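Local coordinates for protein 3-carboxy-cis,cis-muconate cycloisomerase (Pseudomonas putida, PDB 1RE5) that belongs to the fumarase/aspartase superfamily of mostly helical enzymes that assemble from four subunits, at residues 288-293 with 338-343; 60-65 with 83-88; 147-152 with 357-362. All blocks are in the same frame, centred on the assembly; numbering follows the deposited sequence.

Contact 1 of 3, residues 288-293 with 338-343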
loop_
_atom_site.group_PDB
_atom_site.type_symbol
_atom_site.label_atom_id
_atom_site.label_comp_id
_atom_site.label_asym_id
_atom_site.label_seq_id
_atom_site.Cartn_x
_atom_site.Cartn_y
_atom_site.Cartn_z
ATOM N N ALA D 288 -20.278 -8.027 -9.671
ATOM C CA ALA D 288 -18.902 -8.472 -9.507
ATOM C C ALA D 288 -17.939 -7.274 -9.510
ATOM O O ALA D 288 -16.917 -7.282 -8.817
ATOM C CB ALA D 288 -18.543 -9.438 -10.612
ATOM N N ALA D 289 -18.272 -6.243 -10.285
ATOM C CA ALA D 289 -17.440 -5.052 -10.337
ATOM C C ALA D 289 -17.280 -4.493 -8.925
ATOM O O ALA D 289 -16.193 -4.062 -8.541
ATOM C CB ALA D 289 -18.068 -4.005 -11.239
ATOM N N VAL D 290 -18.355 -4.499 -8.142
ATOM C CA VAL D 290 -18.251 -3.982 -6.785
ATOM C C VAL D 290 -17.308 -4.825 -5.938
ATOM O O VAL D 290 -16.462 -4.282 -5.231
ATOM C CB VAL D 290 -19.616 -3.924 -6.072
ATOM C CG1 VAL D 290 -19.427 -3.464 -4.642
ATOM C CG2 VAL D 290 -20.535 -2.962 -6.795
ATOM N N LEU D 291 -17.441 -6.148 -6.010
ATOM C CA LEU D 291 -16.580 -7.016 -5.207
ATOM C C LEU D 291 -15.125 -6.860 -5.625
ATOM O O LEU D 291 -14.229 -6.808 -4.770
ATOM C CB LEU D 291 -16.990 -8.494 -5.314
ATOM C CG LEU D 291 -18.451 -8.903 -5.072
ATOM C CD1 LEU D 291 -18.517 -10.394 -4.802
ATOM C CD2 LEU D 291 -19.041 -8.143 -3.907
ATOM N N ILE D 292 -14.888 -6.763 -6.928
ATOM C CA ILE D 292 -13.521 -6.620 -7.411
ATOM C C ILE D 292 -12.981 -5.255 -7.019
ATOM O O ILE D 292 -11.808 -5.112 -6.634
ATOM C CB ILE D 292 -13.442 -6.811 -8.941
ATOM C CG1 ILE D 292 -13.933 -8.223 -9.294
ATOM C CG2 ILE D 292 -12.014 -6.598 -9.418
ATOM C CD1 ILE D 292 -13.974 -8.512 -10.755
ATOM N N GLY D 293 -13.844 -4.249 -7.092
ATOM C CA GLY D 293 -13.413 -2.917 -6.728
ATOM C C GLY D 293 -12.949 -2.877 -5.286
ATOM O O GLY D 293 -11.882 -2.346 -4.989
ATOM N N LEU D 338 -20.383 -7.002 0.713
ATOM C CA LEU D 338 -21.212 -8.043 1.309
ATOM C C LEU D 338 -22.602 -7.974 0.694
ATOM O O LEU D 338 -23.195 -8.992 0.314
ATOM C CB LEU D 338 -21.305 -7.837 2.817
ATOM C CG LEU D 338 -20.168 -8.490 3.587
ATOM C CD1 LEU D 338 -20.152 -7.945 4.984
ATOM C CD2 LEU D 338 -20.333 -10.011 3.582
ATOM N N ARG D 339 -23.109 -6.753 0.597
ATOM C CA ARG D 339 -24.419 -6.519 0.031
ATOM C C ARG D 339 -24.553 -7.111 -1.361
ATOM O O ARG D 339 -25.478 -7.876 -1.643
ATOM C CB ARG D 339 -24.686 -5.035 -0.061
ATOM C CG ARG D 339 -26.059 -4.757 -0.576
ATOM C CD ARG D 339 -26.254 -3.295 -0.848
ATOM N NE ARG D 339 -27.672 -2.960 -0.923
ATOM C CZ ARG D 339 -28.137 -1.806 -1.384
ATOM N NH1 ARG D 339 -27.287 -0.873 -1.820
ATOM N NH2 ARG D 339 -29.450 -1.585 -1.400
ATOM N N GLN D 340 -23.617 -6.747 -2.230
ATOM C CA GLN D 340 -23.618 -7.208 -3.611
ATOM C C GLN D 340 -23.371 -8.702 -3.743
ATOM O O GLN D 340 -23.942 -9.346 -4.616
ATOM C CB GLN D 340 -22.565 -6.449 -4.399
ATOM C CG GLN D 340 -22.966 -6.194 -5.816
ATOM C CD GLN D 340 -24.254 -5.411 -5.910
ATOM O OE1 GLN D 340 -24.392 -4.327 -5.322
ATOM N NE2 GLN D 340 -25.211 -5.955 -6.656
ATOM N N ALA D 341 -22.520 -9.254 -2.881
ATOM C CA ALA D 341 -22.227 -10.689 -2.915
ATOM C C ALA D 341 -23.489 -11.488 -2.582
ATOM O O ALA D 341 -23.705 -12.575 -3.120
ATOM C CB ALA D 341 -21.122 -11.033 -1.921
ATOM N N GLN D 342 -24.316 -10.944 -1.691
ATOM C CA GLN D 342 -25.557 -11.598 -1.297
ATOM C C GLN D 342 -26.482 -11.686 -2.505
ATOM O O GLN D 342 -27.041 -12.751 -2.806
ATOM C CB GLN D 342 -26.245 -10.800 -0.184
ATOM C CG GLN D 342 -27.571 -11.385 0.301
ATOM C CD GLN D 342 -27.419 -12.771 0.897
ATOM O OE1 GLN D 342 -26.599 -12.986 1.792
ATOM N NE2 GLN D 342 -28.216 -13.719 0.409
ATOM N N VAL D 343 -26.644 -10.562 -3.196
ATOM C CA VAL D 343 -27.503 -10.528 -4.364
ATOM C C VAL D 343 -27.122 -11.589 -5.382
ATOM O O VAL D 343 -27.983 -12.339 -5.830
ATOM C CB VAL D 343 -27.464 -9.168 -5.072
ATOM C CG1 VAL D 343 -28.158 -9.268 -6.430
ATOM C CG2 VAL D 343 -28.142 -8.130 -4.226
#
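L291 and V290 of one long helix meet Q340 and A341 of another in the central helical bundle that is the hallmark of the fumarase/aspartase superfamily. The partners are helices 286-307 and 319-347, whose local axes approach to 8.7 Å and run closer to antiparallel than parallel, at 143°. The contact illustrates how a buried helix pair can be joined by apolar packing, of side chains on each other and on the main chain. V290 and Q340 project towards the opposite helix and cross at about a right angle. Q340 bends at its second torsion (chi2 58°), which turns its amide away from the line of the chain and leaves the methylene CG, rather than the polar end, against V290: the distance from Q340 CG to V290 CB is 4.1 Å. L291 leaves its backbone less directly, but its branched end leans across. With CG lying beside the backbone N (chi1 -51°), its methyl CD2 rests between Q340 and A341, 3.9 Å from Q340 CB, while CD1 meets A341 alone of the two. Nearby, Y9 from helix 7-10 packs on V290, while F250 and L247 of helix 231-257 touch L291 and A341 respectively. Helix 286-307 also meets a second subunit, where H321 of that chain lies on A289. CD2 of L291 approaches the main-chain N of A341 to 3.8 Å, and its CD1 lies 3.9 Å from A341 CB.

Contact 2 of 3, residues 60-65 with 83-88. Unlike the reference sequence in segment 60-65: T64 (reference Val).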
loop_
_atom_site.group_PDB
_atom_site.type_symbol
_atom_site.label_atom_id
_atom_site.label_comp_id
_atom_site.label_asym_id
_atom_site.label_seq_id
_atom_site.Cartn_x
_atom_site.Cartn_y
_atom_site.Cartn_z
ATOM N N GLU D 60 -29.107 15.417 16.729
ATOM C CA GLU D 60 -30.016 16.310 16.018
ATOM C C GLU D 60 -29.909 17.774 16.452
ATOM O O GLU D 60 -30.079 18.690 15.643
ATOM C CB GLU D 60 -31.458 15.837 16.221
ATOM C CG GLU D 60 -31.724 14.370 15.839
ATOM C CD GLU D 60 -30.907 13.355 16.660
ATOM O OE1 GLU D 60 -30.886 13.470 17.910
ATOM O OE2 GLU D 60 -30.296 12.434 16.056
ATOM N N ARG D 61 -29.621 17.993 17.731
ATOM C CA ARG D 61 -29.539 19.345 18.281
ATOM C C ARG D 61 -28.315 20.163 17.877
ATOM O O ARG D 61 -28.202 21.329 18.264
ATOM C CB ARG D 61 -29.635 19.280 19.821
ATOM N N TYR D 62 -27.412 19.581 17.093
ATOM C CA TYR D 62 -26.199 20.303 16.719
ATOM C C TYR D 62 -26.009 20.614 15.246
ATOM O O TYR D 62 -26.562 19.947 14.378
ATOM C CB TYR D 62 -24.989 19.555 17.264
ATOM C CG TYR D 62 -25.075 19.371 18.755
ATOM C CD1 TYR D 62 -25.699 18.252 19.310
ATOM C CD2 TYR D 62 -24.571 20.346 19.620
ATOM C CE1 TYR D 62 -25.815 18.108 20.691
ATOM C CE2 TYR D 62 -24.687 20.214 21.001
ATOM C CZ TYR D 62 -25.307 19.096 21.528
ATOM O OH TYR D 62 -25.407 18.987 22.893
ATOM N N ASP D 63 -25.217 21.639 14.969
ATOM C CA ASP D 63 -24.985 22.040 13.598
ATOM C C ASP D 63 -23.612 21.621 13.069
ATOM O O ASP D 63 -22.569 22.189 13.418
ATOM C CB ASP D 63 -25.193 23.543 13.467
ATOM C CG ASP D 63 -24.768 24.064 12.131
ATOM O OD1 ASP D 63 -24.947 23.354 11.118
ATOM O OD2 ASP D 63 -24.261 25.198 12.094
ATOM N N THR D 64 -23.639 20.605 12.217
ATOM C CA THR D 64 -22.448 20.048 11.609
ATOM C C THR D 64 -21.629 21.110 10.912
ATOM O O THR D 64 -20.436 21.233 11.174
ATOM C CB THR D 64 -22.828 18.946 10.600
ATOM O OG1 THR D 64 -23.418 17.852 11.308
ATOM C CG2 THR D 64 -21.606 18.436 9.857
ATOM N N GLY D 65 -22.261 21.875 10.026
ATOM C CA GLY D 65 -21.540 22.920 9.320
ATOM C C GLY D 65 -20.685 23.768 10.252
ATOM O O GLY D 65 -19.494 23.975 10.006
ATOM N N LYS D 83 -17.847 21.983 23.694
ATOM C CA LYS D 83 -18.175 23.392 23.880
ATOM C C LYS D 83 -19.630 23.645 23.468
ATOM O O LYS D 83 -20.384 24.294 24.187
ATOM C CB LYS D 83 -17.244 24.271 23.044
ATOM C CG LYS D 83 -17.464 25.762 23.230
ATOM C CD LYS D 83 -16.472 26.566 22.388
ATOM C CE LYS D 83 -16.562 28.070 22.657
ATOM N NZ LYS D 83 -16.224 28.399 24.074
ATOM N N ALA D 84 -20.022 23.124 22.313
ATOM C CA ALA D 84 -21.380 23.307 21.826
ATOM C C ALA D 84 -22.374 22.639 22.770
ATOM O O ALA D 84 -23.484 23.136 22.973
ATOM C CB ALA D 84 -21.521 22.727 20.415
ATOM N N LEU D 85 -21.980 21.503 23.336
ATOM C CA LEU D 85 -22.853 20.791 24.260
ATOM C C LEU D 85 -23.066 21.677 25.488
ATOM O O LEU D 85 -24.193 21.846 25.961
ATOM C CB LEU D 85 -22.216 19.459 24.674
ATOM C CG LEU D 85 -22.893 18.661 25.794
ATOM C CD1 LEU D 85 -24.343 18.368 25.448
ATOM C CD2 LEU D 85 -22.133 17.363 26.009
ATOM N N GLY D 86 -21.976 22.249 25.992
ATOM C CA GLY D 86 -22.064 23.112 27.155
ATOM C C GLY D 86 -23.001 24.291 26.942
ATOM O O GLY D 86 -23.792 24.618 27.832
ATOM N N LYS D 87 -22.923 24.921 25.768
ATOM C CA LYS D 87 -23.771 26.069 25.450
ATOM C C LYS D 87 -25.250 25.694 25.320
ATOM O O LYS D 87 -26.122 26.563 25.367
ATOM C CB LYS D 87 -23.283 26.748 24.172
ATOM N N VAL D 88 -25.532 24.404 25.158
ATOM C CA VAL D 88 -26.913 23.940 25.033
ATOM C C VAL D 88 -27.463 23.647 26.421
ATOM O O VAL D 88 -28.636 23.896 26.711
ATOM C CB VAL D 88 -27.013 22.653 24.161
ATOM C CG1 VAL D 88 -28.391 22.012 24.314
ATOM C CG2 VAL D 88 -26.777 22.996 22.694
#
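The hydroxyl OH of Y62, whose ring lies against A84, L85 and V88, makes its hydrogen bond to the main-chain O of A56 in helix 47-56. The phenol thus packs on one helix and bonds to another, an example of an aromatic residue that closes a local cluster with its ring and pins it with its polar end. Y62 stands in the link just before helix 64-74, and its partners occupy successive turns of helix 78-92. Its CG lies beside the backbone N and opposite the carbonyl carbon (chi1 -57°), a setting that directs the ring at helix 78-92. There the ring meets A84 in two ways. The carbonyl O of A84 sits at the ring edge and in its plane, 3.7 Å from Y62 CE2, while the methyl CB of A84 lies 4.0 Å from Y62 CD2. One turn further on, V88 brings its CG2 to 3.9 Å from Y62 CE2, on an oblique approach. The backbone of L85 also comes near, with its CA 3.8 Å from Y62 CE2. Helix 47-56 completes the cluster, since A56 touches the side chains of L85 and V88 as well; L29 of helix 21-40 packs on Y62. As a neighbouring feature, D63 takes the N-cap position of helix 64-74, its OD2 making a weak hydrogen bond to A66 N. The contact itself is a tyrosine from an interhelix link, packed edge-on to a helix carbonyl and among aliphatic side chains, in the helical N-terminal part of this lyase fold.

Contact 3 of 3, residues 147-152 with 357-362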
loop_
_atom_site.group_PDB
_atom_site.type_symbol
_atom_site.label_atom_id
_atom_site.label_comp_id
_atom_site.label_asym_id
_atom_site.label_seq_id
_atom_site.Cartn_x
_atom_site.Cartn_y
_atom_site.Cartn_z
ATOM N N PRO D 147 -20.983 -31.009 -12.677
ATOM C CA PRO D 147 -19.606 -30.881 -13.164
ATOM C C PRO D 147 -19.266 -29.729 -14.111
ATOM O O PRO D 147 -20.044 -29.375 -14.998
ATOM C CB PRO D 147 -19.351 -32.243 -13.807
ATOM C CG PRO D 147 -20.693 -32.575 -14.384
ATOM C CD PRO D 147 -21.663 -32.157 -13.301
ATOM N N LEU D 148 -18.089 -29.149 -13.892
ATOM C CA LEU D 148 -17.573 -28.064 -14.712
ATOM C C LEU D 148 -16.071 -28.373 -14.807
ATOM O O LEU D 148 -15.533 -29.080 -13.956
ATOM C CB LEU D 148 -17.882 -26.655 -14.085
ATOM C CG LEU D 148 -17.339 -25.960 -12.810
ATOM C CD1 LEU D 148 -17.934 -24.590 -12.535
ATOM C CD2 LEU D 148 -17.668 -26.823 -11.680
ATOM N N VAL D 149 -15.408 -27.898 -15.858
ATOM C CA VAL D 149 -13.977 -28.152 -16.024
ATOM C C VAL D 149 -13.145 -27.379 -14.999
ATOM O O VAL D 149 -13.525 -26.290 -14.573
ATOM C CB VAL D 149 -13.479 -27.747 -17.444
ATOM C CG1 VAL D 149 -13.482 -26.203 -17.597
ATOM C CG2 VAL D 149 -12.081 -28.319 -17.681
ATOM N N GLY D 150 -12.012 -27.946 -14.603
ATOM C CA GLY D 150 -11.151 -27.260 -13.656
ATOM C C GLY D 150 -10.298 -26.261 -14.424
ATOM O O GLY D 150 -9.900 -26.526 -15.557
ATOM N N ARG D 151 -10.033 -25.101 -13.842
ATOM C CA ARG D 151 -9.219 -24.117 -14.528
ATOM C C ARG D 151 -7.999 -23.744 -13.687
ATOM O O ARG D 151 -8.095 -23.209 -12.584
ATOM C CB ARG D 151 -10.060 -22.890 -14.868
ATOM C CG ARG D 151 -11.251 -23.233 -15.721
ATOM C CD ARG D 151 -12.102 -22.021 -16.066
ATOM N NE ARG D 151 -13.518 -22.393 -16.116
ATOM C CZ ARG D 151 -14.186 -22.698 -17.216
ATOM N NH1 ARG D 151 -13.580 -22.672 -18.391
ATOM N NH2 ARG D 151 -15.461 -23.037 -17.136
ATOM N N THR D 152 -6.848 -24.050 -14.259
ATOM C CA THR D 152 -5.540 -23.842 -13.677
ATOM C C THR D 152 -4.738 -22.876 -14.554
ATOM O O THR D 152 -4.506 -23.163 -15.731
ATOM C CB THR D 152 -4.841 -25.158 -13.668
ATOM O OG1 THR D 152 -5.227 -25.882 -12.501
ATOM C CG2 THR D 152 -3.374 -24.955 -13.749
ATOM N N ARG D 357 -20.636 -28.828 -22.265
ATOM C CA ARG D 357 -20.107 -28.536 -23.589
ATOM C C ARG D 357 -18.670 -28.031 -23.496
ATOM O O ARG D 357 -17.798 -28.482 -24.241
ATOM C CB ARG D 357 -20.998 -27.500 -24.260
ATOM C CG ARG D 357 -21.226 -27.710 -25.739
ATOM C CD ARG D 357 -22.236 -26.686 -26.258
ATOM N NE ARG D 357 -23.470 -26.724 -25.467
ATOM C CZ ARG D 357 -24.163 -25.649 -25.090
ATOM N NH1 ARG D 357 -23.751 -24.426 -25.434
ATOM N NH2 ARG D 357 -25.259 -25.794 -24.343
ATOM N N ASN D 358 -18.421 -27.102 -22.574
ATOM C CA ASN D 358 -17.083 -26.559 -22.403
ATOM C C ASN D 358 -16.104 -27.637 -21.961
ATOM O O ASN D 358 -14.923 -27.587 -22.302
ATOM C CB ASN D 358 -17.088 -25.431 -21.370
ATOM C CG ASN D 358 -17.842 -24.206 -21.839
ATOM O OD1 ASN D 358 -18.101 -24.029 -23.030
ATOM N ND2 ASN D 358 -18.185 -23.338 -20.902
ATOM N N LEU D 359 -16.604 -28.610 -21.206
ATOM C CA LEU D 359 -15.771 -29.692 -20.703
ATOM C C LEU D 359 -14.999 -30.443 -21.761
ATOM O O LEU D 359 -13.832 -30.749 -21.544
ATOM C CB LEU D 359 -16.596 -30.672 -19.877
ATOM C CG LEU D 359 -16.321 -30.560 -18.381
ATOM C CD1 LEU D 359 -17.437 -31.210 -17.593
ATOM C CD2 LEU D 359 -14.990 -31.184 -18.081
ATOM N N ASP D 360 -15.608 -30.778 -22.893
ATOM C CA ASP D 360 -14.790 -31.464 -23.888
ATOM C C ASP D 360 -14.371 -30.548 -25.037
ATOM O O ASP D 360 -14.499 -30.875 -26.220
ATOM C CB ASP D 360 -15.426 -32.784 -24.404
ATOM C CG ASP D 360 -16.918 -32.710 -24.575
ATOM O OD1 ASP D 360 -17.634 -32.779 -23.551
ATOM O OD2 ASP D 360 -17.376 -32.597 -25.734
ATOM N N LEU D 361 -13.842 -29.392 -24.648
ATOM C CA LEU D 361 -13.343 -28.396 -25.584
ATOM C C LEU D 361 -11.933 -28.847 -25.936
ATOM O O LEU D 361 -11.408 -28.509 -26.985
ATOM C CB LEU D 361 -13.310 -27.023 -24.916
ATOM C CG LEU D 361 -13.261 -25.779 -25.795
ATOM C CD1 LEU D 361 -14.393 -25.829 -26.790
ATOM C CD2 LEU D 361 -13.383 -24.536 -24.927
ATOM N N THR D 362 -11.326 -29.614 -25.038
ATOM C CA THR D 362 -9.992 -30.152 -25.258
ATOM C C THR D 362 -10.153 -31.594 -25.753
ATOM O O THR D 362 -9.197 -32.373 -25.818
ATOM C CB THR D 362 -9.163 -30.148 -23.970
ATOM O OG1 THR D 362 -9.841 -30.896 -22.953
ATOM C CG2 THR D 362 -8.948 -28.735 -23.500
#
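L359 lays its branched end against V149 and P147, fastening helix 352-359 to the middle strand of a small antiparallel sheet. Strand 147-152 runs between 155-157 and 159-161, a compact sheet beside one end of the long helical bundle of this lyase-family fold. The first shell is van der Waals packing, on main chain as well as side chains. The side chains of V149 and L359 slide past each other in opposite directions, which brings L359 CD2 to 3.8 Å from V149 CB. The branch point of the leucine, CG, sits 3.8 Å from the main-chain N of V149, so it packs on the strand backbone as well as on the side chain. The other methyl of L359, CD1, turns towards P147 and lies 4.1 Å from the carbonyl O of P147, with the proline ring atom CB slightly farther away.

The next shell shows how such a greasy contact may be framed by charge. E264 bridges the two segments: its OE2 forms a salt bridge with R151 NH2, and its OE1 takes a hydrogen bond from N358 ND2, which also bonds to A262 O. The OD1 of N358 accepts from R354 NE, so both ends of the amide are held. Two neighbouring subunits add to the grip on R151, E261 of the third subunit by a salt bridge that probably helps balance the arginine's charge, and E314 of the fourth subunit by a hydrogen bond from the backbone N.

The apolar and charged layers meet where V149 covers the arginine. V149 places CG1 between its backbone N and carbonyl carbon (chi1 70°), and this methyl lies 3.5 Å above the plane of the R151 guanidinium, over its centre.

In the fold
Taken together, the three contacts show chemistry following position. Contact 1, near the middle of the chain, joins two long helices of the bundle core, and contact 3 is also buried, yet it joins a strand to a helix and has charged neighbours, some of them in two other subunits. Contact 2 is the most peripheral and only partly buried, and there one aromatic ring packs on small and aliphatic groups. None shares a helix or strand with another. Contacts 2 and 3 lie on opposite sides of the chain's centre, with centres 64 Å apart, whereas contact 1 lies in sequence inside the loop that contact 3 closes, its centre 26 Å from that of contact 3.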